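Local coordinates for protein putative angiotensinogen (Lampetra fluviatilis, PDB 5INW) that belongs to the serpin family and binds heparin, which promotes its inhibition of thrombin through a template mechanism, at residues Lys180-Tyr185 with Asp237-Ile242; Pro277-Arg282 with Leu399-Glu404; Ser295-Leu300 with Ser336-Ser341; Ser370-Tyr375 with Asp391-Lys396. The protein carries 1 engineered substitution. All coordinates share one frame; numbering follows the deposited sequence.

Contact 1 of 4, residues Lys180-Tyr185 with Asp237-Ile242; sequences KGLWLY and DTSLVI
L182 drops its side chain onto S239 and L240 of strand 238-251, and one methyl does the work. L182 CD2 lies 3.8 Å from the carbonyl O of S239 and 3.9 Å from CD1 of L240, so the methyl covers the main chain of one residue and the tip of the next. The two leucine side chains meet at about a right angle. No hydrogen bond joins the segments, and a branched apolar side chain suits a buried spot where a loop covers a strand and the touching groups are apolar methyls and a carbonyl.

With chi1 of L182 at 175°, CG lies opposite the main-chain nitrogen, and from there CD2 reaches the strand. On the other side, S239 and L240 both face I416, a classic beta bulge, while S239 keeps its hydroxyl in a hydrogen bond to Q386, which satisfies a small polar group in this buried setting.

The chain of 180-185 leaves strand 168-179 and enters helix 186-196, with Y185 as N-cap. Beneath it, strand 238-251 runs antiparallel between strand 168-179 and strand 405-417 in the large serpin beta-sheet A; L240 packs on V176 of the former and I416 of the latter, while I242 reaches helix 110-122.

Contact 2 of 4, residues Pro277-Arg282 with Leu399-Glu404; sequences PTMHQR and LHVNEE
M279 is the residue through which strand 273-283 touches the end region of strand 389-401 and the turn after it. Before it, P277 and T278 are held by main-chain bonds to K351 and K262, in the strands that flank this one. M279 then points toward 399-404. Its chain bends at chi3 (-56°), turning CE back so that the sulfur and the terminal methyl serve different neighbours. M279 SD rests on the peptide link between N402 and E403, 3.4 Å from E403 N, and M279 CE lies 3.9 Å from V401 CG1. Nearer the backbone, M279 CG meets the carboxylate end of E403, at 3.9 Å from E403 OE2. Beyond M279, Q281 bonds through its main chain to L347 and continues the strand.

E403 is folded at chi2 (80°), which brings its CD to 3.9 Å from M279 SD. The turn is also held from outside, by a hydrogen bond between N402 O and W252 NE1. It joins strand 389-401 to strand 405-417, the place where, as in other cleaved serpins, the reactive loop has entered sheet A.

Contact is therefore by van der Waals packing: flexible, polarisable methionine suits an uneven surface of methyl, peptide and carboxylate. The carboxylate finds its polar partner away from the sulfur: E403 OE2 is hydrogen-bonded to T261 OG1, and OE1 has a long, weak ion pair with K351.

Contact 3 of 4, residues Ser295-Leu300 with Ser336-Ser341; sequences STVVKL and SLLGPS
The extended strand that carries V297 and K299 faces L338, in the chain that leaves helix 328-337. Strand 295-301 is the middle one of a three-stranded antiparallel sheet, part of the serpin beta-sheet B; its main chain pairs with strand 306-313 through V298 and with T288 of strand 287-290 through V297. The other segment is extended at L338 and G339, then turns at P340 and S341, S341 with left-handed backbone angles. L337 O bonds to T288 OG1 of the neighbouring strand 287-290; G339 O and P340 O share the hydroxyl of S286 in the loop before it.

L338 points its isobutyl group at the strand, where V297 and K299, two residues apart, project from the same face. Its CG stands anti to the carbonyl carbon (chi1 -70°), and L338 CD1 lies 4.2 Å from V297 CG1. The other methyl, L338 CD2, is 4.2 Å from the carbonyl O of V297. Beta-branched valine is well suited to a strand and gives the leucine a compact apolar partner; L309 and T288 also touch L338. K299 offers aliphatic carbon instead: its chain runs on away from L338, and the contact falls at its root, where K299 CB is 4.1 Å from L338 CD1.

Contact 4 of 4, residues Ser370-Tyr375 with Asp391-Lys396; sequences SSMFSY and DKITHK
I393 points its side chain from the serpin sheet A at the 3-10 turn around 371-373, where M372 and F373 receive it. Both of these side chains meet the isoleucine at about a right angle, and its CD1 touches both. M372 CE is 3.9 Å from I393 CD1, and F373 CZ is 4.1 Å from the same methyl. The methyl approaches the phenyl ring obliquely.

The two receiving side chains are also packed on each other. M372 CG lies over one face of the F373 ring, 4.1 Å above its plane and displaced toward the rim. M372 holds CG between the backbone N and the carbonyl carbon (chi1 67°), and its chain then runs extended, so that the methyl arrives beside I393 while CG stays over the rim of the ring. In I393 chi2 is -174°, so CA, CB, CG1 and CD1 are extended and CD1 reaches M372 and F373. A long unbranched thioether, a flat ring and a beta-branched side chain fitted to a strand pack in this buried site through van der Waals contact, with no hydrogen bond between the segments.

Around them, L117 of helix 110-122 touches both M372 and I393, and L364 of helix 361-369 packs on I393. M372 is joined by its main chain to V390, just before the strand segment, where D391 and K392 form a classic beta bulge opposite G415. The turn is closed from within by the bond from S374 N to S371 O, 2.9 Å long.

The contacts form two pairs on opposite sides of the chain's centre. Contacts 1 and 4 lie on one side, with their centres about 16 Å apart; contacts 2 and 3 lie on the other, about 19 Å apart; the centres of contacts 1 and 2 are about 45 Å apart. Contacts 1, 2 and 4 all reach the same large mixed sheet, and strand 389-401 spans the distance between contacts 4 and 2. Contact 3 belongs to the smaller sheet. Along the chain contact 1 closes first, while contacts 3 and 4 follow in series within the loop closed by contact 2. Strand 405-417, running back from contact 2 toward contact 1, lies where a cleaved serpin's inserted reactive loop is expected.

Contact 1 of 4, residues Lys180-Tyr185 with Asp237-Ile242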
loop_
_atom_site.group_PDB
_atom_site.type_symbol
_atom_site.label_atom_id
_atom_site.label_comp_id
_atom_site.label_asym_id
_atom_site.label_seq_id
_atom_site.Cartn_x
_atom_site.Cartn_y
_atom_site.Cartn_z
ATOM N N LYS A 180 -11.311 -8.142 -26.134
ATOM C CA LYS A 180 -12.664 -8.037 -26.676
ATOM C C LYS A 180 -13.175 -9.348 -27.218
ATOM O O LYS A 180 -14.313 -9.708 -26.966
ATOM C CB LYS A 180 -12.756 -6.966 -27.770
ATOM C CG LYS A 180 -14.188 -6.542 -28.078
ATOM C CD LYS A 180 -14.223 -5.462 -29.146
ATOM C CE LYS A 180 -14.151 -6.119 -30.511
ATOM N NZ LYS A 180 -14.259 -5.152 -31.625
ATOM N N GLY A 181 -12.351 -10.080 -27.921
ATOM C CA GLY A 181 -12.801 -11.408 -28.356
ATOM C C GLY A 181 -12.949 -12.517 -27.295
ATOM O O GLY A 181 -13.523 -13.543 -27.558
ATOM N N LEU A 182 -12.426 -12.307 -26.099
ATOM C CA LEU A 182 -12.020 -13.393 -25.229
ATOM C C LEU A 182 -13.143 -13.800 -24.289
ATOM O O LEU A 182 -13.523 -13.014 -23.409
ATOM C CB LEU A 182 -10.777 -12.973 -24.424
ATOM C CG LEU A 182 -10.310 -13.958 -23.377
ATOM C CD1 LEU A 182 -9.760 -15.194 -24.068
ATOM C CD2 LEU A 182 -9.277 -13.338 -22.455
ATOM N N TRP A 183 -13.564 -15.061 -24.420
ATOM C CA TRP A 183 -14.618 -15.666 -23.615
ATOM C C TRP A 183 -14.082 -15.909 -22.193
ATOM O O TRP A 183 -13.006 -16.461 -22.007
ATOM C CB TRP A 183 -15.147 -17.009 -24.219
ATOM C CG TRP A 183 -15.994 -16.821 -25.552
ATOM C CD1 TRP A 183 -15.742 -15.920 -26.561
ATOM C CD2 TRP A 183 -17.257 -17.464 -25.919
ATOM N NE1 TRP A 183 -16.734 -15.963 -27.517
ATOM C CE2 TRP A 183 -17.676 -16.890 -27.158
ATOM C CE3 TRP A 183 -18.067 -18.464 -25.330
ATOM C CZ2 TRP A 183 -18.857 -17.300 -27.830
ATOM C CZ3 TRP A 183 -19.252 -18.865 -26.002
ATOM C CH2 TRP A 183 -19.626 -18.278 -27.239
ATOM N N LEU A 184 -14.868 -15.494 -21.203
ATOM C CA LEU A 184 -14.561 -15.663 -19.803
ATOM C C LEU A 184 -15.580 -16.584 -19.158
ATOM O O LEU A 184 -16.786 -16.568 -19.499
ATOM C CB LEU A 184 -14.580 -14.303 -19.123
ATOM C CG LEU A 184 -13.652 -13.243 -19.749
ATOM C CD1 LEU A 184 -13.776 -11.971 -18.949
ATOM C CD2 LEU A 184 -12.167 -13.611 -19.777
ATOM N N TYR A 185 -15.109 -17.405 -18.238
ATOM C CA TYR A 185 -16.016 -18.210 -17.466
ATOM C C TYR A 185 -16.814 -17.328 -16.542
ATOM O O TYR A 185 -16.283 -16.358 -15.990
ATOM C CB TYR A 185 -15.263 -19.228 -16.635
ATOM C CG TYR A 185 -14.597 -20.316 -17.439
ATOM C CD1 TYR A 185 -15.346 -21.187 -18.251
ATOM C CD2 TYR A 185 -13.248 -20.508 -17.347
ATOM C CE1 TYR A 185 -14.741 -22.203 -18.970
ATOM C CE2 TYR A 185 -12.631 -21.511 -18.034
ATOM C CZ TYR A 185 -13.356 -22.361 -18.849
ATOM O OH TYR A 185 -12.638 -23.377 -19.461
ATOM N N ASP A 237 -1.134 -8.434 -27.690
ATOM C CA ASP A 237 -1.365 -9.792 -27.173
ATOM C C ASP A 237 -1.704 -9.825 -25.682
ATOM O O ASP A 237 -1.722 -10.882 -25.056
ATOM C CB ASP A 237 -0.140 -10.687 -27.430
ATOM C CG ASP A 237 0.251 -10.778 -28.929
ATOM O OD1 ASP A 237 -0.323 -10.039 -29.792
ATOM O OD2 ASP A 237 1.153 -11.604 -29.231
ATOM N N THR A 238 -1.936 -8.656 -25.106
ATOM C CA THR A 238 -2.558 -8.556 -23.828
ATOM C C THR A 238 -3.967 -9.046 -23.909
ATOM O O THR A 238 -4.761 -8.671 -24.813
ATOM C CB THR A 238 -2.540 -7.122 -23.306
ATOM O OG1 THR A 238 -1.173 -6.752 -23.142
ATOM C CG2 THR A 238 -3.251 -7.015 -21.939
ATOM N N SER A 239 -4.261 -9.843 -22.902
ATOM C CA SER A 239 -5.512 -10.520 -22.778
ATOM C C SER A 239 -6.350 -10.042 -21.598
ATOM O O SER A 239 -7.576 -9.980 -21.732
ATOM C CB SER A 239 -5.252 -12.018 -22.721
ATOM O OG SER A 239 -5.263 -12.518 -24.051
ATOM N N LEU A 240 -5.720 -9.676 -20.478
ATOM C CA LEU A 240 -6.409 -8.903 -19.431
ATOM C C LEU A 240 -5.469 -7.955 -18.726
ATOM O O LEU A 240 -4.258 -8.171 -18.731
ATOM C CB LEU A 240 -6.986 -9.789 -18.344
ATOM C CG LEU A 240 -8.175 -10.657 -18.678
ATOM C CD1 LEU A 240 -7.666 -12.030 -19.131
ATOM C CD2 LEU A 240 -9.110 -10.746 -17.461
ATOM N N VAL A 241 -6.062 -6.939 -18.092
ATOM C CA VAL A 241 -5.366 -6.019 -17.207
ATOM C C VAL A 241 -6.213 -5.831 -15.968
ATOM O O VAL A 241 -7.349 -5.444 -16.098
ATOM C CB VAL A 241 -5.164 -4.657 -17.881
ATOM C CG1 VAL A 241 -4.433 -3.702 -16.945
ATOM C CG2 VAL A 241 -4.347 -4.859 -19.121
ATOM N N ILE A 242 -5.655 -6.062 -14.787
ATOM C CA ILE A 242 -6.357 -5.929 -13.509
ATOM C C ILE A 242 -5.783 -4.720 -12.833
ATOM O O ILE A 242 -4.616 -4.527 -12.875
ATOM C CB ILE A 242 -6.077 -7.151 -12.604
ATOM C CG1 ILE A 242 -6.758 -8.394 -13.199
ATOM C CG2 ILE A 242 -6.565 -6.960 -11.177
ATOM C CD1 ILE A 242 -6.179 -9.699 -12.702
#

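Contact 2 of 4, residues Pro277-Arg282 with Leu399-Glu404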
loop_
_atom_site.group_PDB
_atom_site.type_symbol
_atom_site.label_atom_id
_atom_site.label_comp_id
_atom_site.label_asym_id
_atom_site.label_seq_id
_atom_site.Cartn_x
_atom_site.Cartn_y
_atom_site.Cartn_z
ATOM N N PRO A 277 11.428 21.872 4.688
ATOM C CA PRO A 277 10.439 22.629 5.423
ATOM C C PRO A 277 9.844 21.712 6.449
ATOM O O PRO A 277 9.289 20.683 6.090
ATOM C CB PRO A 277 9.399 23.021 4.360
ATOM C CG PRO A 277 9.553 22.035 3.272
ATOM C CD PRO A 277 11.020 21.672 3.283
ATOM N N THR A 278 10.027 22.058 7.715
ATOM C CA THR A 278 9.759 21.166 8.833
ATOM C C THR A 278 8.679 21.814 9.652
ATOM O O THR A 278 8.747 23.011 9.936
ATOM C CB THR A 278 11.064 20.940 9.647
ATOM O OG1 THR A 278 12.064 20.356 8.795
ATOM C CG2 THR A 278 10.839 20.020 10.853
ATOM N N MET A 279 7.686 21.034 10.038
ATOM C CA MET A 279 6.497 21.547 10.744
ATOM C C MET A 279 6.669 21.352 12.217
ATOM O O MET A 279 7.508 20.544 12.635
ATOM C CB MET A 279 5.229 20.803 10.311
ATOM C CG MET A 279 4.953 20.912 8.817
ATOM S SD MET A 279 3.563 19.941 8.300
ATOM C CE MET A 279 3.981 18.283 8.843
ATOM N N HIS A 280 5.850 22.077 12.991
ATOM C CA HIS A 280 6.050 22.185 14.436
ATOM C C HIS A 280 4.748 22.346 15.188
ATOM O O HIS A 280 3.874 23.136 14.787
ATOM C CB HIS A 280 6.952 23.356 14.746
ATOM C CG HIS A 280 8.318 23.231 14.176
ATOM N ND1 HIS A 280 9.324 22.547 14.819
ATOM C CD2 HIS A 280 8.855 23.721 13.036
ATOM C CE1 HIS A 280 10.424 22.602 14.090
ATOM N NE2 HIS A 280 10.170 23.317 13.007
ATOM N N GLN A 281 4.631 21.591 16.282
ATOM C CA GLN A 281 3.435 21.634 17.124
ATOM C C GLN A 281 3.704 21.085 18.529
ATOM O O GLN A 281 4.592 20.232 18.788
ATOM C CB GLN A 281 2.187 20.916 16.520
ATOM C CG GLN A 281 2.262 19.393 16.458
ATOM C CD GLN A 281 0.998 18.733 15.921
ATOM O OE1 GLN A 281 0.091 19.381 15.404
ATOM N NE2 GLN A 281 0.951 17.429 16.037
ATOM N N ARG A 282 2.936 21.636 19.454
ATOM C CA ARG A 282 2.906 21.169 20.804
ATOM C C ARG A 282 1.524 20.552 20.947
ATOM O O ARG A 282 0.539 21.286 21.080
ATOM C CB ARG A 282 3.156 22.317 21.800
ATOM C CG ARG A 282 3.889 21.842 23.044
ATOM C CD ARG A 282 3.822 22.777 24.246
ATOM N NE ARG A 282 2.517 22.733 24.904
ATOM C CZ ARG A 282 2.231 23.267 26.091
ATOM N NH1 ARG A 282 3.155 23.909 26.799
ATOM N NH2 ARG A 282 0.993 23.156 26.578
ATOM N N LEU A 399 2.975 9.752 -1.262
ATOM C CA LEU A 399 2.736 10.174 0.113
ATOM C C LEU A 399 2.957 11.667 0.192
ATOM O O LEU A 399 3.988 12.133 -0.202
ATOM C CB LEU A 399 3.653 9.430 1.107
ATOM C CG LEU A 399 3.489 9.868 2.573
ATOM C CD1 LEU A 399 2.046 9.690 3.058
ATOM C CD2 LEU A 399 4.463 9.128 3.485
ATOM N N HIS A 400 1.963 12.393 0.673
ATOM C CA HIS A 400 2.021 13.821 0.794
ATOM C C HIS A 400 1.643 14.123 2.232
ATOM O O HIS A 400 0.566 13.825 2.656
ATOM C CB HIS A 400 1.067 14.479 -0.229
ATOM C CG HIS A 400 1.173 15.981 -0.327
ATOM N ND1 HIS A 400 0.140 16.773 -0.803
ATOM C CD2 HIS A 400 2.173 16.838 0.004
ATOM C CE1 HIS A 400 0.502 18.048 -0.771
ATOM N NE2 HIS A 400 1.736 18.113 -0.295
ATOM N N VAL A 401 2.579 14.636 2.995
ATOM C CA VAL A 401 2.318 15.116 4.330
ATOM C C VAL A 401 2.397 16.664 4.341
ATOM O O VAL A 401 3.331 17.261 3.769
ATOM C CB VAL A 401 3.325 14.496 5.336
ATOM C CG1 VAL A 401 3.119 15.063 6.732
ATOM C CG2 VAL A 401 3.187 12.969 5.336
ATOM N N ASN A 402 1.420 17.297 4.986
ATOM C CA ASN A 402 1.428 18.718 5.154
ATOM C C ASN A 402 0.741 19.110 6.454
ATOM O O ASN A 402 0.401 18.246 7.236
ATOM C CB ASN A 402 0.881 19.404 3.894
ATOM C CG ASN A 402 -0.604 19.238 3.698
ATOM O OD1 ASN A 402 -1.347 18.666 4.524
ATOM N ND2 ASN A 402 -1.067 19.782 2.582
ATOM N N GLU A 403 0.555 20.409 6.685
ATOM C CA GLU A 403 -0.050 20.914 7.910
ATOM C C GLU A 403 -1.461 20.389 8.165
ATOM O O GLU A 403 -1.819 20.244 9.315
ATOM C CB GLU A 403 -0.093 22.464 7.896
ATOM C CG GLU A 403 1.239 23.174 8.113
ATOM C CD GLU A 403 2.152 23.277 6.895
ATOM O OE1 GLU A 403 1.808 22.777 5.807
ATOM O OE2 GLU A 403 3.230 23.916 7.032
ATOM N N GLU A 404 -2.271 20.157 7.117
ATOM C CA GLU A 404 -3.650 19.640 7.292
ATOM C C GLU A 404 -3.659 18.155 7.610
ATOM O O GLU A 404 -4.590 17.650 8.260
ATOM C CB GLU A 404 -4.550 19.818 6.051
ATOM C CG GLU A 404 -4.582 21.216 5.437
ATOM C CD GLU A 404 -5.232 22.347 6.294
ATOM O OE1 GLU A 404 -4.739 23.512 6.220
ATOM O OE2 GLU A 404 -6.230 22.118 7.027
#

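Contact 3 of 4, residues Ser295-Leu300 with Ser336-Ser341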
loop_
_atom_site.group_PDB
_atom_site.type_symbol
_atom_site.label_atom_id
_atom_site.label_comp_id
_atom_site.label_asym_id
_atom_site.label_seq_id
_atom_site.Cartn_x
_atom_site.Cartn_y
_atom_site.Cartn_z
ATOM N N SER A 295 15.204 3.446 19.152
ATOM C CA SER A 295 14.414 4.286 18.267
ATOM C C SER A 295 13.158 4.791 18.948
ATOM O O SER A 295 12.611 4.153 19.858
ATOM C CB SER A 295 14.045 3.497 17.011
ATOM O OG SER A 295 13.144 2.465 17.320
ATOM N N THR A 296 12.744 5.971 18.512
ATOM C CA THR A 296 11.568 6.659 19.026
ATOM C C THR A 296 10.337 6.266 18.195
ATOM O O THR A 296 10.389 6.294 16.963
ATOM C CB THR A 296 11.749 8.220 18.942
ATOM O OG1 THR A 296 13.037 8.622 19.441
ATOM C CG2 THR A 296 10.668 8.937 19.726
ATOM N N VAL A 297 9.235 5.924 18.867
ATOM C CA VAL A 297 7.938 5.631 18.224
ATOM C C VAL A 297 6.908 6.687 18.608
ATOM O O VAL A 297 6.805 7.043 19.779
ATOM C CB VAL A 297 7.403 4.249 18.672
ATOM C CG1 VAL A 297 6.005 3.972 18.090
ATOM C CG2 VAL A 297 8.392 3.153 18.282
ATOM N N VAL A 298 6.097 7.129 17.644
ATOM C CA VAL A 298 5.047 8.120 17.895
ATOM C C VAL A 298 3.832 7.878 17.033
ATOM O O VAL A 298 3.958 7.533 15.868
ATOM C CB VAL A 298 5.584 9.566 17.681
ATOM C CG1 VAL A 298 6.079 9.805 16.271
ATOM C CG2 VAL A 298 4.538 10.617 18.012
ATOM N N LYS A 299 2.662 8.128 17.610
ATOM C CA LYS A 299 1.374 7.908 16.976
ATOM C C LYS A 299 0.779 9.252 16.642
ATOM O O LYS A 299 0.482 10.025 17.535
ATOM C CB LYS A 299 0.462 7.151 17.934
ATOM C CG LYS A 299 -0.955 6.856 17.476
ATOM C CD LYS A 299 -1.588 5.829 18.424
ATOM C CE LYS A 299 -3.085 5.569 18.168
ATOM N NZ LYS A 299 -4.011 6.677 18.598
ATOM N N LEU A 300 0.562 9.508 15.360
ATOM C CA LEU A 300 -0.070 10.739 14.900
ATOM C C LEU A 300 -1.477 10.447 14.440
ATOM O O LEU A 300 -1.685 10.044 13.311
ATOM C CB LEU A 300 0.735 11.412 13.774
ATOM C CG LEU A 300 2.209 11.436 14.132
ATOM C CD1 LEU A 300 3.067 11.908 12.959
ATOM C CD2 LEU A 300 2.449 12.248 15.381
ATOM N N SER A 336 1.061 -1.678 21.924
ATOM C CA SER A 336 1.009 -1.910 23.355
ATOM C C SER A 336 1.966 -0.987 24.125
ATOM O O SER A 336 1.581 -0.491 25.189
ATOM C CB SER A 336 1.309 -3.376 23.686
ATOM O OG SER A 336 1.861 -3.499 24.980
ATOM N N LEU A 337 3.193 -0.769 23.627
ATOM C CA LEU A 337 4.180 0.115 24.320
ATOM C C LEU A 337 3.724 1.560 24.352
ATOM O O LEU A 337 4.096 2.296 25.266
ATOM C CB LEU A 337 5.587 0.050 23.703
ATOM C CG LEU A 337 6.429 -1.249 23.770
ATOM C CD1 LEU A 337 7.697 -1.108 22.946
ATOM C CD2 LEU A 337 6.773 -1.674 25.194
ATOM N N LEU A 338 2.912 1.953 23.366
ATOM C CA LEU A 338 2.225 3.255 23.364
ATOM C C LEU A 338 1.122 3.334 24.420
ATOM O O LEU A 338 0.138 2.584 24.352
ATOM C CB LEU A 338 1.602 3.545 21.985
ATOM C CG LEU A 338 2.635 3.836 20.906
ATOM C CD1 LEU A 338 2.028 3.705 19.525
ATOM C CD2 LEU A 338 3.246 5.213 21.083
ATOM N N GLY A 339 1.278 4.260 25.369
ATOM C CA GLY A 339 0.221 4.593 26.321
ATOM C C GLY A 339 -0.674 5.667 25.735
ATOM O O GLY A 339 -0.621 5.935 24.526
ATOM N N PRO A 340 -1.543 6.262 26.585
ATOM C CA PRO A 340 -2.171 7.529 26.194
ATOM C C PRO A 340 -1.085 8.601 26.149
ATOM O O PRO A 340 -1.030 9.381 25.185
ATOM C CB PRO A 340 -3.204 7.790 27.298
ATOM C CG PRO A 340 -2.820 6.925 28.447
ATOM C CD PRO A 340 -2.027 5.773 27.896
ATOM N N SER A 341 -0.215 8.585 27.167
ATOM C CA SER A 341 0.966 9.442 27.247
ATOM C C SER A 341 0.609 10.916 26.980
ATOM O O SER A 341 1.413 11.674 26.407
ATOM C CB SER A 341 2.061 8.947 26.286
ATOM O OG SER A 341 2.089 7.531 26.191
#

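Contact 4 of 4, residues Ser370-Tyr375 with Asp391-Lys396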
loop_
_atom_site.group_PDB
_atom_site.type_symbol
_atom_site.label_atom_id
_atom_site.label_comp_id
_atom_site.label_asym_id
_atom_site.label_seq_id
_atom_site.Cartn_x
_atom_site.Cartn_y
_atom_site.Cartn_z
ATOM N N SER A 370 6.102 -17.333 -7.627
ATOM C CA SER A 370 6.825 -17.364 -8.872
ATOM C C SER A 370 6.047 -18.028 -10.028
ATOM O O SER A 370 6.299 -17.741 -11.202
ATOM C CB SER A 370 8.121 -18.156 -8.626
ATOM O OG SER A 370 8.957 -18.072 -9.750
ATOM N N SER A 371 5.131 -18.918 -9.680
ATOM C CA SER A 371 4.449 -19.754 -10.670
ATOM C C SER A 371 3.657 -18.969 -11.698
ATOM O O SER A 371 3.853 -19.143 -12.857
ATOM C CB SER A 371 3.544 -20.781 -9.957
ATOM O OG SER A 371 2.759 -21.522 -10.849
ATOM N N MET A 372 2.791 -18.079 -11.231
ATOM C CA MET A 372 1.907 -17.263 -12.093
ATOM C C MET A 372 2.580 -16.437 -13.210
ATOM O O MET A 372 1.860 -15.983 -14.097
ATOM C CB MET A 372 1.124 -16.297 -11.224
ATOM C CG MET A 372 1.967 -15.209 -10.543
ATOM S SD MET A 372 0.933 -14.352 -9.330
ATOM C CE MET A 372 2.028 -13.051 -8.797
ATOM N N PHE A 373 3.911 -16.213 -13.135
ATOM C CA PHE A 373 4.682 -15.574 -14.208
ATOM C C PHE A 373 5.273 -16.532 -15.257
ATOM O O PHE A 373 5.745 -16.050 -16.288
ATOM C CB PHE A 373 5.866 -14.774 -13.651
ATOM C CG PHE A 373 5.515 -13.759 -12.597
ATOM C CD1 PHE A 373 4.951 -12.546 -12.943
ATOM C CD2 PHE A 373 5.811 -13.985 -11.265
ATOM C CE1 PHE A 373 4.668 -11.599 -11.976
ATOM C CE2 PHE A 373 5.500 -13.048 -10.283
ATOM C CZ PHE A 373 4.929 -11.852 -10.638
ATOM N N SER A 374 5.396 -17.838 -14.945
ATOM C CA SER A 374 5.797 -18.855 -15.914
ATOM C C SER A 374 4.900 -18.933 -17.114
ATOM O O SER A 374 3.701 -18.621 -17.056
ATOM C CB SER A 374 5.659 -20.265 -15.350
ATOM O OG SER A 374 6.689 -20.613 -14.512
ATOM N N TYR A 375 5.457 -19.510 -18.166
ATOM C CA TYR A 375 4.684 -19.884 -19.348
ATOM C C TYR A 375 3.902 -21.191 -19.000
ATOM O O TYR A 375 2.838 -21.448 -19.548
ATOM C CB TYR A 375 5.603 -19.855 -20.618
ATOM C CG TYR A 375 6.112 -18.395 -20.850
ATOM C CD1 TYR A 375 5.576 -17.575 -21.856
ATOM C CD2 TYR A 375 7.067 -17.804 -19.967
ATOM C CE1 TYR A 375 6.006 -16.249 -22.001
ATOM C CE2 TYR A 375 7.490 -16.483 -20.094
ATOM C CZ TYR A 375 6.970 -15.705 -21.110
ATOM O OH TYR A 375 7.392 -14.391 -21.227
ATOM N N ASP A 391 2.123 -11.395 -17.109
ATOM C CA ASP A 391 3.272 -10.771 -17.756
ATOM C C ASP A 391 4.009 -9.852 -16.842
ATOM O O ASP A 391 5.186 -9.909 -16.784
ATOM C CB ASP A 391 2.812 -9.949 -18.934
ATOM C CG ASP A 391 3.957 -9.479 -19.773
ATOM O OD1 ASP A 391 4.896 -10.277 -20.016
ATOM O OD2 ASP A 391 3.907 -8.327 -20.228
ATOM N N LYS A 392 3.287 -9.012 -16.118
ATOM C CA LYS A 392 3.812 -7.847 -15.465
ATOM C C LYS A 392 2.905 -7.381 -14.306
ATOM O O LYS A 392 1.656 -7.344 -14.445
ATOM C CB LYS A 392 3.918 -6.728 -16.512
ATOM C CG LYS A 392 4.468 -5.411 -15.950
ATOM C CD LYS A 392 5.259 -4.595 -16.967
ATOM C CE LYS A 392 6.546 -4.027 -16.371
ATOM N NZ LYS A 392 7.576 -3.680 -17.416
ATOM N N ILE A 393 3.545 -6.960 -13.214
ATOM C CA ILE A 393 2.876 -6.305 -12.081
ATOM C C ILE A 393 3.613 -5.074 -11.567
ATOM O O ILE A 393 4.707 -5.177 -11.058
ATOM C CB ILE A 393 2.775 -7.242 -10.884
ATOM C CG1 ILE A 393 1.971 -8.473 -11.246
ATOM C CG2 ILE A 393 2.098 -6.554 -9.720
ATOM C CD1 ILE A 393 1.709 -9.388 -10.056
ATOM N N THR A 394 3.014 -3.913 -11.720
ATOM C CA THR A 394 3.630 -2.694 -11.241
ATOM C C THR A 394 2.893 -2.276 -9.989
ATOM O O THR A 394 1.801 -2.747 -9.732
ATOM C CB THR A 394 3.674 -1.599 -12.341
ATOM O OG1 THR A 394 2.409 -1.466 -12.999
ATOM C CG2 THR A 394 4.646 -2.021 -13.396
ATOM N N HIS A 395 3.551 -1.468 -9.173
ATOM C CA HIS A 395 2.944 -0.849 -8.022
ATOM C C HIS A 395 3.525 0.520 -7.938
ATOM O O HIS A 395 4.688 0.681 -8.041
ATOM C CB HIS A 395 3.203 -1.615 -6.743
ATOM C CG HIS A 395 2.484 -1.039 -5.580
ATOM N ND1 HIS A 395 1.157 -1.296 -5.326
ATOM C CD2 HIS A 395 2.867 -0.128 -4.666
ATOM C CE1 HIS A 395 0.770 -0.596 -4.280
ATOM N NE2 HIS A 395 1.792 0.113 -3.858
ATOM N N LYS A 396 2.685 1.515 -7.800
ATOM C CA LYS A 396 3.080 2.929 -7.806
ATOM C C LYS A 396 2.333 3.592 -6.630
ATOM O O LYS A 396 1.139 3.306 -6.393
ATOM C CB LYS A 396 2.672 3.515 -9.149
ATOM C CG LYS A 396 3.454 4.719 -9.606
ATOM C CD LYS A 396 2.888 6.060 -9.083
ATOM C CE LYS A 396 3.796 7.241 -9.438
ATOM N NZ LYS A 396 3.021 8.489 -9.659
#